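Local coordinates for aldehyde dehydrogenase (Staphylococcus aureus, PDB 6K10), which oxidises the aldehyde 4,4'-diaponeurosporenal to 4,4'-diaponeurosporenoic acid with NAD+, in the synthesis of the yellow-orange carotenoid staphyloxanthin, at residues K45-D50 with K158-E163; Y56-K61 with P151-V156; A68-I73 with Y123-V128. The protein carries 1 engineered substitution. One frame throughout, in Å; residues are numbered along the deposited sequence.

In the fold
After helix 10-23 the chain runs through helices 30-46, 48-59 and 63-89 before it enters the strands. Contact 1 closes the widest loop, bringing the junction of helices 30-46 and 48-59 (residues 45-50) to the far part of helix 151-164. Contact 2 is nested inside it: the end of helix 48-59 meets the start of the same helix 151-164. Innermost is contact 3, where helix 63-89 takes hold of residues 123-128, just after strand 104-118. None of the three loops cross. Contacts 2 and 3 join directly through K61, which forms a salt bridge to E70, and through P124, packed against L59 and V153. Together they bind these helices to helices 126-138 and 151-164.

Contact 1. Residues K45-D50 with K158-E163; sequences KSYESD and KRLINE
R159 and L160 meet the ring of Y47, the residue between helices 30-46 and 48-59, in two different ways. R159 comes to the ring edge: its chain bends at chi3 (-94°), and NH2 lies 3.4 Å from Y47 CE2, with the guanidinium and ring planes 36° apart. The same NH2 is 4.3 Å from D50 OD2, too long for a salt bridge, though the opposite charges probably still attract.

L160 covers one face of the ring. Its CA lies over that face, offset toward the rim, 4.2 Å from the ring centroid, a CH-pi contact made by the helix backbone itself, while the methyl CD2 presses on the ring at Y47 CD1. One turn further on, E163 brings its carboxylate to the phenol end, its plane perpendicular to the ring. Y47 OH and E163 OE2 are 3.2 Å apart, but the angle is too poor for a hydrogen bond.

No hydrogen bond joins 45-50 to 158-163, so near the protein surface the two are held by the packing of one aromatic ring, with charge at most a weak, long-range help.

Contact 2. Residues Y56-K61 with P151-V156; sequences YTDLGK and PNVARV
D58, in the last turn of helix 48-59, reaches across to the first turn of helix 151-164, and its short side chain does nearly all the work. From CB the chain turns so that CG lies beside its own backbone N (chi1 -66°), which aims the carboxylate at P151, N152 and V153. CG itself comes within 3.8 Å of N152 CB, and beyond it the two oxygens part company.

OD1 takes the side-chain amide of N152: ND2 donates over 2.8 Å in an almost straight bond (176°), using the syn lone pair of OD1. The oxygen lies practically in the amide plane, although the carboxylate and amide planes are turned somewhat from each other.

OD2 goes to the backbone. V153 N donates to it over 3.1 Å, nearly along the C-O direction of the carboxylate, and N152 N adds a weak bond at a bent 121°. The methyl CG2 of V153 also lies 3.4 Å from D58 OD2, and P151 CD closes in at 3.7 Å from the same oxygen. P151 N is nearby too, but as a proline nitrogen it has no hydrogen to give. Alongside, T57 brings its methyl CG2 near N152 ND2, its hydroxyl being bonded to E53 O one turn back.

An acidic group thus receives the N-H groups that the opening turn of a helix cannot pair within itself. The positive end of the helix dipole would be expected to favour the ionised carboxylate, which is buried here and satisfied by those N-H groups and the amide of N152.

Contact 3. Residues A68-I73 with Y123-V128; sequences ATEIGI and YPFQLV
T69 starts the contact by meeting the ring of Y123 at its edge, OG1 lying in the ring plane 3.6 Å from Y123 CE2. That hydroxyl is bonded to E65 O, and Y123 OH in turn to T250. On its backbone side T69 touches Q126, whose CB lies 3.4 Å from T69 O.

E70 carries the polar grip. Its chain folds at chi2 (-119°), bringing the carboxylate over the backbone of 123-126, ahead of the body of helix 126-138. OE1 accepts two N-H groups: Q126 N at 2.9 Å, nearly straight at 165°, and F125 N at 3.0 Å, more bent at 137° and directed to the syn lone pair. The other oxygen, OE2, lies 3.2 Å from Y123 CA and close to P124 CD, and it forms a salt bridge with K61 NZ. K61 also makes a cation-pi contact with Y123, so one lysine is shared between the carboxylate and the ring. E70 O faces the edge of the F125 ring, 3.5 Å from CD1.

I71 adds its CA, which lies near F125 CE1. I73, a short way along the helix, sets its methyl CG2 3.5 Å from Q126 OE1, which is hydrogen-bonded to T74.

The contact is buried, and Y123 lies about 7 Å, side chain to side chain, from S251, an engineered residue at a predicted active-site position. Helix 48-59 packs on E70, I71, P124 and F125, while I44 of helix 30-46 touches both I71 and F125. V153 of helix 151-164 touches P124, and I73 also packs on F464 of the second subunit.

Contact 1. Residues K45-D50 with K158-E163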
ATOM      1  N   LYS A  45     -22.455   1.759 -22.555  1.00 25.77           N
ATOM      2  CA  LYS A  45     -23.844   1.551 -22.953  1.00 26.96           C
ATOM      3  C   LYS A  45     -23.968   1.413 -24.464  1.00 25.46           C
ATOM      4  O   LYS A  45     -24.716   0.561 -24.958  1.00 26.82           O
ATOM      5  CB  LYS A  45     -24.710   2.704 -22.449  1.00 29.10           C
ATOM      6  CG  LYS A  45     -24.900   2.721 -20.946  1.00 30.08           C
ATOM      7  CD  LYS A  45     -25.475   4.049 -20.489  1.00 31.54           C
ATOM      8  CE  LYS A  45     -25.243   4.268 -19.004  1.00 34.98           C
ATOM      9  NZ  LYS A  45     -26.210   5.241 -18.426  1.00 35.00           N
ATOM     10  N   SER A  46     -23.240   2.244 -25.215  1.00 24.89           N
ATOM     11  CA  SER A  46     -23.282   2.157 -26.669  1.00 25.08           C
ATOM     12  C   SER A  46     -22.780   0.806 -27.161  1.00 27.91           C
ATOM     13  O   SER A  46     -23.251   0.303 -28.189  1.00 29.09           O
ATOM     14  CB  SER A  46     -22.455   3.286 -27.282  1.00 28.33           C
ATOM     15  OG  SER A  46     -22.835   4.539 -26.741  1.00 31.11           O
ATOM     16  N   TYR A  47     -21.844   0.200 -26.437  1.00 25.29           N
ATOM     17  CA  TYR A  47     -21.229  -1.060 -26.827  1.00 27.29           C
ATOM     18  C   TYR A  47     -21.784  -2.251 -26.061  1.00 28.60           C
ATOM     19  O   TYR A  47     -21.219  -3.344 -26.155  1.00 25.02           O
ATOM     20  CB  TYR A  47     -19.722  -0.980 -26.617  1.00 28.00           C
ATOM     21  CG  TYR A  47     -18.967  -0.326 -27.744  1.00 31.16           C
ATOM     22  CD1 TYR A  47     -19.015   1.047 -27.927  1.00 34.49           C
ATOM     23  CD2 TYR A  47     -18.160  -1.073 -28.589  1.00 36.62           C
ATOM     24  CE1 TYR A  47     -18.305   1.657 -28.938  1.00 36.43           C
ATOM     25  CE2 TYR A  47     -17.448  -0.474 -29.603  1.00 38.66           C
ATOM     26  CZ  TYR A  47     -17.524   0.891 -29.773  1.00 40.05           C
ATOM     27  OH  TYR A  47     -16.812   1.489 -30.786  1.00 44.22           O
ATOM     28  N   GLU A  48     -22.870  -2.064 -25.304  1.00 25.86           N
ATOM     29  CA  GLU A  48     -23.366  -3.119 -24.424  1.00 26.61           C
ATOM     30  C   GLU A  48     -23.606  -4.420 -25.182  1.00 23.92           C
ATOM     31  O   GLU A  48     -23.230  -5.501 -24.717  1.00 23.57           O
ATOM     32  CB  GLU A  48     -24.650  -2.662 -23.731  1.00 27.54           C
ATOM     33  CG  GLU A  48     -25.239  -3.712 -22.806  1.00 29.48           C
ATOM     34  CD  GLU A  48     -26.600  -3.319 -22.267  1.00 30.00           C
ATOM     35  OE1 GLU A  48     -26.672  -2.342 -21.494  1.00 32.98           O
ATOM     36  OE2 GLU A  48     -27.595  -3.987 -22.617  1.00 30.52           O
ATOM     37  N   SER A  49     -24.230  -4.331 -26.358  1.00 22.83           N
ATOM     38  CA  SER A  49     -24.521  -5.539 -27.122  1.00 27.72           C
ATOM     39  C   SER A  49     -23.241  -6.236 -27.569  1.00 24.54           C
ATOM     40  O   SER A  49     -23.136  -7.465 -27.493  1.00 26.73           O
ATOM     41  CB  SER A  49     -25.397  -5.200 -28.328  1.00 33.71           C
ATOM     42  OG  SER A  49     -26.119  -6.340 -28.759  1.00 38.78           O
ATOM     43  N   ASP A  50     -22.254  -5.465 -28.035  1.00 22.30           N
ATOM     44  CA  ASP A  50     -20.998  -6.059 -28.482  1.00 25.32           C
ATOM     45  C   ASP A  50     -20.224  -6.674 -27.324  1.00 25.66           C
ATOM     46  O   ASP A  50     -19.555  -7.699 -27.504  1.00 25.96           O
ATOM     47  CB  ASP A  50     -20.141  -5.010 -29.194  1.00 32.26           C
ATOM     48  CG  ASP A  50     -20.961  -4.088 -30.077  1.00 41.07           C
ATOM     49  OD1 ASP A  50     -21.681  -3.218 -29.538  1.00 47.40           O
ATOM     50  OD2 ASP A  50     -20.891  -4.234 -31.315  1.00 43.47           O
ATOM     51  N   LYS A 158     -10.675  -2.440 -26.840  1.00 25.20           N
ATOM     52  CA  LYS A 158      -9.819  -1.515 -27.578  1.00 26.36           C
ATOM     53  C   LYS A 158     -10.641  -0.566 -28.443  1.00 26.35           C
ATOM     54  O   LYS A 158     -10.373   0.641 -28.477  1.00 28.44           O
ATOM     55  CB  LYS A 158      -8.825  -2.294 -28.436  1.00 27.42           C
ATOM     56  CG  LYS A 158      -8.043  -1.427 -29.405  1.00 30.56           C
ATOM     57  CD  LYS A 158      -6.560  -1.728 -29.345  1.00 31.47           C
ATOM     58  CE  LYS A 158      -5.779  -0.783 -30.239  1.00 32.89           C
ATOM     59  NZ  LYS A 158      -5.284   0.394 -29.476  1.00 32.89           N
ATOM     60  N   ARG A 159     -11.636  -1.096 -29.158  1.00 24.47           N
ATOM     61  CA  ARG A 159     -12.513  -0.254 -29.969  1.00 27.21           C
ATOM     62  C   ARG A 159     -13.197   0.802 -29.112  1.00 29.97           C
ATOM     63  O   ARG A 159     -13.158   1.999 -29.421  1.00 28.32           O
ATOM     64  CB  ARG A 159     -13.562  -1.118 -30.670  1.00 27.56           C
ATOM     65  CG  ARG A 159     -13.067  -1.889 -31.880  1.00 34.59           C
ATOM     66  CD  ARG A 159     -14.236  -2.283 -32.777  1.00 41.21           C
ATOM     67  NE  ARG A 159     -14.743  -3.622 -32.484  1.00 44.58           N
ATOM     68  CZ  ARG A 159     -15.993  -3.887 -32.111  1.00 47.34           C
ATOM     69  NH1 ARG A 159     -16.363  -5.136 -31.869  1.00 46.28           N
ATOM     70  NH2 ARG A 159     -16.872  -2.904 -31.977  1.00 48.99           N
ATOM     71  N   LEU A 160     -13.836   0.360 -28.028  1.00 26.72           N
ATOM     72  CA  LEU A 160     -14.538   1.261 -27.122  1.00 26.95           C
ATOM     73  C   LEU A 160     -13.633   2.392 -26.651  1.00 27.74           C
ATOM     74  O   LEU A 160     -14.000   3.572 -26.714  1.00 26.77           O
ATOM     75  CB  LEU A 160     -15.072   0.452 -25.936  1.00 30.65           C
ATOM     76  CG  LEU A 160     -15.992   1.125 -24.926  1.00 34.78           C
ATOM     77  CD1 LEU A 160     -15.250   1.905 -23.840  1.00 34.29           C
ATOM     78  CD2 LEU A 160     -16.841   2.035 -25.745  1.00 37.94           C
ATOM     79  N   ILE A 161     -12.439   2.043 -26.175  1.00 27.74           N
ATOM     80  CA  ILE A 161     -11.533   3.043 -25.619  1.00 26.46           C
ATOM     81  C   ILE A 161     -11.063   4.003 -26.704  1.00 27.24           C
ATOM     82  O   ILE A 161     -11.098   5.227 -26.531  1.00 24.94           O
ATOM     83  CB  ILE A 161     -10.346   2.355 -24.922  1.00 24.11           C
ATOM     84  CG1 ILE A 161     -10.817   1.642 -23.650  1.00 26.30           C
ATOM     85  CG2 ILE A 161      -9.244   3.358 -24.629  1.00 24.08           C
ATOM     86  CD1 ILE A 161     -11.341   2.577 -22.579  1.00 27.37           C
ATOM     87  N   ASN A 162     -10.619   3.462 -27.842  1.00 25.53           N
ATOM     88  CA  ASN A 162     -10.031   4.303 -28.882  1.00 29.16           C
ATOM     89  C   ASN A 162     -11.046   5.257 -29.497  1.00 32.79           C
ATOM     90  O   ASN A 162     -10.682   6.357 -29.927  1.00 32.90           O
ATOM     91  CB  ASN A 162      -9.403   3.434 -29.974  1.00 26.37           C
ATOM     92  CG  ASN A 162      -8.085   2.825 -29.545  1.00 27.28           C
ATOM     93  OD1 ASN A 162      -7.608   1.863 -30.147  1.00 26.09           O
ATOM     94  ND2 ASN A 162      -7.483   3.388 -28.502  1.00 27.14           N
ATOM     95  N   GLU A 163     -12.312   4.862 -29.560  1.00 28.09           N
ATOM     96  CA  GLU A 163     -13.327   5.730 -30.136  1.00 33.37           C
ATOM     97  C   GLU A 163     -13.918   6.694 -29.116  1.00 32.81           C
ATOM     98  O   GLU A 163     -14.730   7.547 -29.491  1.00 35.98           O
ATOM     99  CB  GLU A 163     -14.422   4.879 -30.787  1.00 40.39           C
ATOM    100  CG  GLU A 163     -13.856   3.973 -31.879  1.00 46.61           C
ATOM    101  CD  GLU A 163     -14.900   3.442 -32.838  1.00 51.83           C
ATOM    102  OE1 GLU A 163     -15.797   4.212 -33.240  1.00 54.59           O
ATOM    103  OE2 GLU A 163     -14.805   2.252 -33.205  1.00 51.91           O
TER

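Contact 2. Residues Y56-K61 with P151-V156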
ATOM      1  N   TYR A  56     -19.935 -13.780 -24.506  1.00 25.87           N
ATOM      2  CA  TYR A  56     -20.591 -15.041 -24.831  1.00 24.89           C
ATOM      3  C   TYR A  56     -19.699 -15.919 -25.700  1.00 23.47           C
ATOM      4  O   TYR A  56     -19.552 -17.119 -25.445  1.00 24.80           O
ATOM      5  CB  TYR A  56     -21.918 -14.768 -25.535  1.00 26.09           C
ATOM      6  CG  TYR A  56     -22.685 -16.019 -25.878  1.00 26.48           C
ATOM      7  CD1 TYR A  56     -23.340 -16.744 -24.893  1.00 30.99           C
ATOM      8  CD2 TYR A  56     -22.747 -16.480 -27.186  1.00 30.44           C
ATOM      9  CE1 TYR A  56     -24.042 -17.890 -25.201  1.00 36.64           C
ATOM     10  CE2 TYR A  56     -23.446 -17.628 -27.504  1.00 34.11           C
ATOM     11  CZ  TYR A  56     -24.092 -18.327 -26.508  1.00 39.12           C
ATOM     12  OH  TYR A  56     -24.792 -19.472 -26.815  1.00 43.35           O
ATOM     13  N   THR A  57     -19.097 -15.338 -26.739  1.00 23.11           N
ATOM     14  CA  THR A  57     -18.307 -16.141 -27.664  1.00 24.73           C
ATOM     15  C   THR A  57     -17.034 -16.660 -27.004  1.00 25.56           C
ATOM     16  O   THR A  57     -16.633 -17.807 -27.235  1.00 25.71           O
ATOM     17  CB  THR A  57     -17.978 -15.326 -28.916  1.00 31.73           C
ATOM     18  OG1 THR A  57     -19.196 -14.931 -29.562  1.00 30.76           O
ATOM     19  CG2 THR A  57     -17.145 -16.148 -29.888  1.00 34.86           C
ATOM     20  N   ASP A  58     -16.400 -15.844 -26.164  1.00 26.27           N
ATOM     21  CA  ASP A  58     -15.108 -16.211 -25.594  1.00 25.86           C
ATOM     22  C   ASP A  58     -15.217 -17.064 -24.338  1.00 26.40           C
ATOM     23  O   ASP A  58     -14.357 -17.923 -24.112  1.00 26.12           O
ATOM     24  CB  ASP A  58     -14.289 -14.952 -25.281  1.00 22.98           C
ATOM     25  CG  ASP A  58     -13.891 -14.189 -26.529  1.00 25.37           C
ATOM     26  OD1 ASP A  58     -14.147 -14.692 -27.643  1.00 24.54           O
ATOM     27  OD2 ASP A  58     -13.305 -13.093 -26.393  1.00 23.45           O
ATOM     28  N   LEU A  59     -16.250 -16.859 -23.516  1.00 23.32           N
ATOM     29  CA  LEU A  59     -16.362 -17.532 -22.226  1.00 23.06           C
ATOM     30  C   LEU A  59     -17.681 -18.275 -22.049  1.00 22.22           C
ATOM     31  O   LEU A  59     -17.932 -18.816 -20.965  1.00 21.97           O
ATOM     32  CB  LEU A  59     -16.184 -16.522 -21.089  1.00 22.17           C
ATOM     33  CG  LEU A  59     -14.778 -15.958 -20.877  1.00 24.05           C
ATOM     34  CD1 LEU A  59     -14.805 -14.792 -19.901  1.00 22.90           C
ATOM     35  CD2 LEU A  59     -13.840 -17.045 -20.384  1.00 23.47           C
ATOM     36  N   GLY A  60     -18.529 -18.319 -23.075  1.00 21.83           N
ATOM     37  CA  GLY A  60     -19.847 -18.910 -22.916  1.00 22.62           C
ATOM     38  C   GLY A  60     -20.689 -18.224 -21.866  1.00 21.04           C
ATOM     39  O   GLY A  60     -21.581 -18.850 -21.284  1.00 22.75           O
ATOM     40  N   LYS A  61     -20.429 -16.945 -21.609  1.00 21.07           N
ATOM     41  CA  LYS A  61     -21.056 -16.242 -20.498  1.00 18.08           C
ATOM     42  C   LYS A  61     -22.439 -15.749 -20.900  1.00 24.79           C
ATOM     43  O   LYS A  61     -22.575 -14.932 -21.818  1.00 24.95           O
ATOM     44  CB  LYS A  61     -20.173 -15.081 -20.047  1.00 22.72           C
ATOM     45  CG  LYS A  61     -20.542 -14.525 -18.682  1.00 23.62           C
ATOM     46  CD  LYS A  61     -19.483 -13.554 -18.184  1.00 25.06           C
ATOM     47  CE  LYS A  61     -18.140 -14.249 -18.020  1.00 25.22           C
ATOM     48  NZ  LYS A  61     -17.326 -13.661 -16.914  1.00 23.96           N
ATOM     49  N   PRO A 151      -9.961 -12.909 -27.035  1.00 26.36           N
ATOM     50  CA  PRO A 151      -9.566 -11.887 -28.018  1.00 26.21           C
ATOM     51  C   PRO A 151     -10.712 -11.024 -28.509  1.00 23.74           C
ATOM     52  O   PRO A 151     -10.479  -9.868 -28.884  1.00 24.11           O
ATOM     53  CB  PRO A 151      -8.961 -12.721 -29.156  1.00 26.23           C
ATOM     54  CG  PRO A 151      -9.680 -14.027 -29.070  1.00 26.16           C
ATOM     55  CD  PRO A 151      -9.960 -14.267 -27.608  1.00 23.90           C
ATOM     56  N   ASN A 152     -11.939 -11.544 -28.547  1.00 22.33           N
ATOM     57  CA  ASN A 152     -13.062 -10.708 -28.956  1.00 26.43           C
ATOM     58  C   ASN A 152     -13.363  -9.649 -27.905  1.00 23.19           C
ATOM     59  O   ASN A 152     -13.660  -8.498 -28.241  1.00 24.70           O
ATOM     60  CB  ASN A 152     -14.292 -11.572 -29.226  1.00 25.76           C
ATOM     61  CG  ASN A 152     -14.132 -12.432 -30.461  1.00 31.62           C
ATOM     62  OD1 ASN A 152     -14.119 -11.926 -31.583  1.00 32.96           O
ATOM     63  ND2 ASN A 152     -13.999 -13.738 -30.262  1.00 30.05           N
ATOM     64  N   VAL A 153     -13.273 -10.018 -26.625  1.00 22.59           N
ATOM     65  CA  VAL A 153     -13.470  -9.045 -25.554  1.00 22.84           C
ATOM     66  C   VAL A 153     -12.385  -7.977 -25.603  1.00 26.10           C
ATOM     67  O   VAL A 153     -12.664  -6.779 -25.472  1.00 26.58           O
ATOM     68  CB  VAL A 153     -13.503  -9.750 -24.187  1.00 23.77           C
ATOM     69  CG1 VAL A 153     -13.747  -8.735 -23.081  1.00 22.91           C
ATOM     70  CG2 VAL A 153     -14.572 -10.833 -24.172  1.00 22.54           C
ATOM     71  N   ALA A 154     -11.130  -8.397 -25.791  1.00 21.77           N
ATOM     72  CA  ALA A 154     -10.026  -7.444 -25.845  1.00 21.79           C
ATOM     73  C   ALA A 154     -10.220  -6.431 -26.967  1.00 23.37           C
ATOM     74  O   ALA A 154      -9.980  -5.232 -26.780  1.00 24.59           O
ATOM     75  CB  ALA A 154      -8.700  -8.187 -26.019  1.00 20.01           C
ATOM     76  N   ARG A 155     -10.660  -6.894 -28.140  1.00 24.41           N
ATOM     77  CA  ARG A 155     -10.870  -5.989 -29.267  1.00 24.80           C
ATOM     78  C   ARG A 155     -12.020  -5.029 -29.007  1.00 24.66           C
ATOM     79  O   ARG A 155     -11.945  -3.847 -29.365  1.00 25.37           O
ATOM     80  CB  ARG A 155     -11.132  -6.780 -30.547  1.00 29.63           C
ATOM     81  CG  ARG A 155     -11.320  -5.908 -31.789  1.00 37.89           C
ATOM     82  CD  ARG A 155     -10.250  -4.825 -31.900  1.00 42.81           C
ATOM     83  NE  ARG A 155      -8.905  -5.379 -32.049  1.00 45.73           N
ATOM     84  CZ  ARG A 155      -8.464  -6.035 -33.118  1.00 48.83           C
ATOM     85  NH1 ARG A 155      -7.214  -6.477 -33.123  1.00 50.27           N
ATOM     86  NH2 ARG A 155      -9.259  -6.237 -34.161  1.00 48.55           N
ATOM     87  N   VAL A 156     -13.119  -5.535 -28.449  1.00 26.22           N
ATOM     88  CA  VAL A 156     -14.236  -4.662 -28.111  1.00 29.28           C
ATOM     89  C   VAL A 156     -13.783  -3.595 -27.126  1.00 24.29           C
ATOM     90  O   VAL A 156     -14.174  -2.426 -27.227  1.00 24.21           O
ATOM     91  CB  VAL A 156     -15.412  -5.489 -27.560  1.00 30.72           C
ATOM     92  CG1 VAL A 156     -16.453  -4.582 -26.928  1.00 33.29           C
ATOM     93  CG2 VAL A 156     -16.031  -6.325 -28.668  1.00 28.02           C
TER

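Contact 3. Residues A68-I73 with Y123-V128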
ATOM      1  N   ALA A  68     -24.371  -9.051 -14.352  1.00 25.05           N
ATOM      2  CA  ALA A  68     -24.182  -8.939 -12.910  1.00 24.69           C
ATOM      3  C   ALA A  68     -22.708  -8.887 -12.526  1.00 26.78           C
ATOM      4  O   ALA A  68     -22.362  -8.294 -11.499  1.00 27.96           O
ATOM      5  CB  ALA A  68     -24.872 -10.101 -12.197  1.00 24.37           C
ATOM      6  N   THR A  69     -21.826  -9.489 -13.326  1.00 22.26           N
ATOM      7  CA  THR A  69     -20.421  -9.592 -12.959  1.00 22.05           C
ATOM      8  C   THR A  69     -19.481  -8.761 -13.820  1.00 25.00           C
ATOM      9  O   THR A  69     -18.298  -8.652 -13.475  1.00 28.07           O
ATOM     10  CB  THR A  69     -19.959 -11.059 -13.002  1.00 23.50           C
ATOM     11  OG1 THR A  69     -19.991 -11.539 -14.353  1.00 27.42           O
ATOM     12  CG2 THR A  69     -20.854 -11.930 -12.133  1.00 24.60           C
ATOM     13  N   GLU A  70     -19.950  -8.178 -14.925  1.00 23.98           N
ATOM     14  CA  GLU A  70     -19.045  -7.409 -15.775  1.00 24.89           C
ATOM     15  C   GLU A  70     -19.605  -6.041 -16.151  1.00 22.87           C
ATOM     16  O   GLU A  70     -19.011  -5.015 -15.806  1.00 24.64           O
ATOM     17  CB  GLU A  70     -18.691  -8.197 -17.043  1.00 25.83           C
ATOM     18  CG  GLU A  70     -18.256  -9.635 -16.788  1.00 28.02           C
ATOM     19  CD  GLU A  70     -16.840  -9.927 -17.258  1.00 26.27           C
ATOM     20  OE1 GLU A  70     -16.048  -8.976 -17.419  1.00 26.13           O
ATOM     21  OE2 GLU A  70     -16.517 -11.114 -17.461  1.00 25.45           O
ATOM     22  N   ILE A  71     -20.736  -6.001 -16.853  1.00 20.65           N
ATOM     23  CA  ILE A  71     -21.231  -4.731 -17.386  1.00 23.51           C
ATOM     24  C   ILE A  71     -21.943  -3.923 -16.311  1.00 20.72           C
ATOM     25  O   ILE A  71     -21.572  -2.778 -16.026  1.00 19.85           O
ATOM     26  CB  ILE A  71     -22.151  -4.966 -18.596  1.00 26.24           C
ATOM     27  CG1 ILE A  71     -21.408  -5.706 -19.701  1.00 26.91           C
ATOM     28  CG2 ILE A  71     -22.689  -3.640 -19.109  1.00 24.93           C
ATOM     29  CD1 ILE A  71     -22.231  -5.884 -20.949  1.00 27.23           C
ATOM     30  N   GLY A  72     -22.997  -4.492 -15.724  1.00 22.95           N
ATOM     31  CA  GLY A  72     -23.826  -3.724 -14.809  1.00 22.81           C
ATOM     32  C   GLY A  72     -23.064  -3.231 -13.596  1.00 27.13           C
ATOM     33  O   GLY A  72     -23.238  -2.090 -13.161  1.00 28.55           O
ATOM     34  N   ILE A  73     -22.207  -4.085 -13.033  1.00 25.71           N
ATOM     35  CA  ILE A  73     -21.431  -3.694 -11.863  1.00 24.31           C
ATOM     36  C   ILE A  73     -20.464  -2.567 -12.211  1.00 21.58           C
ATOM     37  O   ILE A  73     -20.163  -1.716 -11.365  1.00 23.55           O
ATOM     38  CB  ILE A  73     -20.707  -4.926 -11.284  1.00 31.36           C
ATOM     39  CG1 ILE A  73     -19.998  -4.580  -9.975  1.00 35.62           C
ATOM     40  CG2 ILE A  73     -19.729  -5.508 -12.293  1.00 31.40           C
ATOM     41  CD1 ILE A  73     -19.754  -5.783  -9.095  1.00 36.83           C
ATOM     42  N   TYR A 123     -12.684 -12.547 -15.934  1.00 20.34           N
ATOM     43  CA  TYR A 123     -13.644 -11.448 -15.994  1.00 21.09           C
ATOM     44  C   TYR A 123     -12.972 -10.339 -16.791  1.00 19.83           C
ATOM     45  O   TYR A 123     -12.577  -9.301 -16.242  1.00 18.60           O
ATOM     46  CB  TYR A 123     -14.080 -10.986 -14.606  1.00 20.38           C
ATOM     47  CG  TYR A 123     -14.842 -12.054 -13.855  1.00 21.29           C
ATOM     48  CD1 TYR A 123     -14.170 -13.066 -13.182  1.00 21.16           C
ATOM     49  CD2 TYR A 123     -16.231 -12.067 -13.839  1.00 24.86           C
ATOM     50  CE1 TYR A 123     -14.857 -14.051 -12.503  1.00 20.43           C
ATOM     51  CE2 TYR A 123     -16.928 -13.048 -13.159  1.00 22.29           C
ATOM     52  CZ  TYR A 123     -16.235 -14.038 -12.494  1.00 21.98           C
ATOM     53  OH  TYR A 123     -16.921 -15.021 -11.817  1.00 22.07           O
ATOM     54  N   PRO A 124     -12.827 -10.540 -18.104  1.00 20.52           N
ATOM     55  CA  PRO A 124     -11.886  -9.720 -18.882  1.00 20.57           C
ATOM     56  C   PRO A 124     -12.329  -8.285 -19.052  1.00 21.72           C
ATOM     57  O   PRO A 124     -11.494  -7.430 -19.371  1.00 20.76           O
ATOM     58  CB  PRO A 124     -11.825 -10.449 -20.229  1.00 24.80           C
ATOM     59  CG  PRO A 124     -13.157 -11.124 -20.343  1.00 24.36           C
ATOM     60  CD  PRO A 124     -13.565 -11.499 -18.944  1.00 24.27           C
ATOM     61  N   PHE A 125     -13.611  -7.993 -18.847  1.00 19.48           N
ATOM     62  CA  PHE A 125     -14.124  -6.633 -18.937  1.00 22.01           C
ATOM     63  C   PHE A 125     -14.069  -5.943 -17.575  1.00 22.51           C
ATOM     64  O   PHE A 125     -13.477  -4.868 -17.442  1.00 22.82           O
ATOM     65  CB  PHE A 125     -15.550  -6.667 -19.501  1.00 23.35           C
ATOM     66  CG  PHE A 125     -16.187  -5.317 -19.652  1.00 25.78           C
ATOM     67  CD1 PHE A 125     -16.941  -4.775 -18.625  1.00 23.50           C
ATOM     68  CD2 PHE A 125     -16.049  -4.599 -20.827  1.00 24.21           C
ATOM     69  CE1 PHE A 125     -17.535  -3.536 -18.762  1.00 24.32           C
ATOM     70  CE2 PHE A 125     -16.644  -3.359 -20.972  1.00 24.60           C
ATOM     71  CZ  PHE A 125     -17.388  -2.828 -19.938  1.00 23.61           C
ATOM     72  N   GLN A 126     -14.665  -6.567 -16.553  1.00 20.75           N
ATOM     73  CA  GLN A 126     -14.700  -5.967 -15.220  1.00 21.22           C
ATOM     74  C   GLN A 126     -13.301  -5.721 -14.669  1.00 22.92           C
ATOM     75  O   GLN A 126     -13.048  -4.685 -14.042  1.00 21.41           O
ATOM     76  CB  GLN A 126     -15.506  -6.852 -14.266  1.00 24.71           C
ATOM     77  CG  GLN A 126     -15.129  -6.725 -12.794  1.00 31.76           C
ATOM     78  CD  GLN A 126     -15.646  -5.456 -12.146  1.00 35.57           C
ATOM     79  OE1 GLN A 126     -16.345  -4.659 -12.773  1.00 39.97           O
ATOM     80  NE2 GLN A 126     -15.304  -5.264 -10.878  1.00 31.02           N
ATOM     81  N   LEU A 127     -12.376  -6.650 -14.902  1.00 20.46           N
ATOM     82  CA  LEU A 127     -11.033  -6.485 -14.363  1.00 20.37           C
ATOM     83  C   LEU A 127     -10.195  -5.486 -15.147  1.00 22.74           C
ATOM     84  O   LEU A 127      -9.089  -5.158 -14.709  1.00 22.66           O
ATOM     85  CB  LEU A 127     -10.335  -7.841 -14.283  1.00 19.42           C
ATOM     86  CG  LEU A 127     -11.052  -8.812 -13.337  1.00 19.25           C
ATOM     87  CD1 LEU A 127     -10.540 -10.235 -13.503  1.00 20.57           C
ATOM     88  CD2 LEU A 127     -10.903  -8.352 -11.895  1.00 18.96           C
ATOM     89  N   VAL A 128     -10.682  -5.006 -16.284  1.00 21.41           N
ATOM     90  CA  VAL A 128     -10.114  -3.815 -16.908  1.00 21.03           C
ATOM     91  C   VAL A 128     -10.718  -2.543 -16.325  1.00 21.18           C
ATOM     92  O   VAL A 128      -9.996  -1.614 -15.950  1.00 21.63           O
ATOM     93  CB  VAL A 128     -10.297  -3.869 -18.443  1.00 20.77           C
ATOM     94  CG1 VAL A 128     -10.135  -2.476 -19.048  1.00 24.29           C
ATOM     95  CG2 VAL A 128      -9.302  -4.822 -19.084  1.00 20.72           C
TER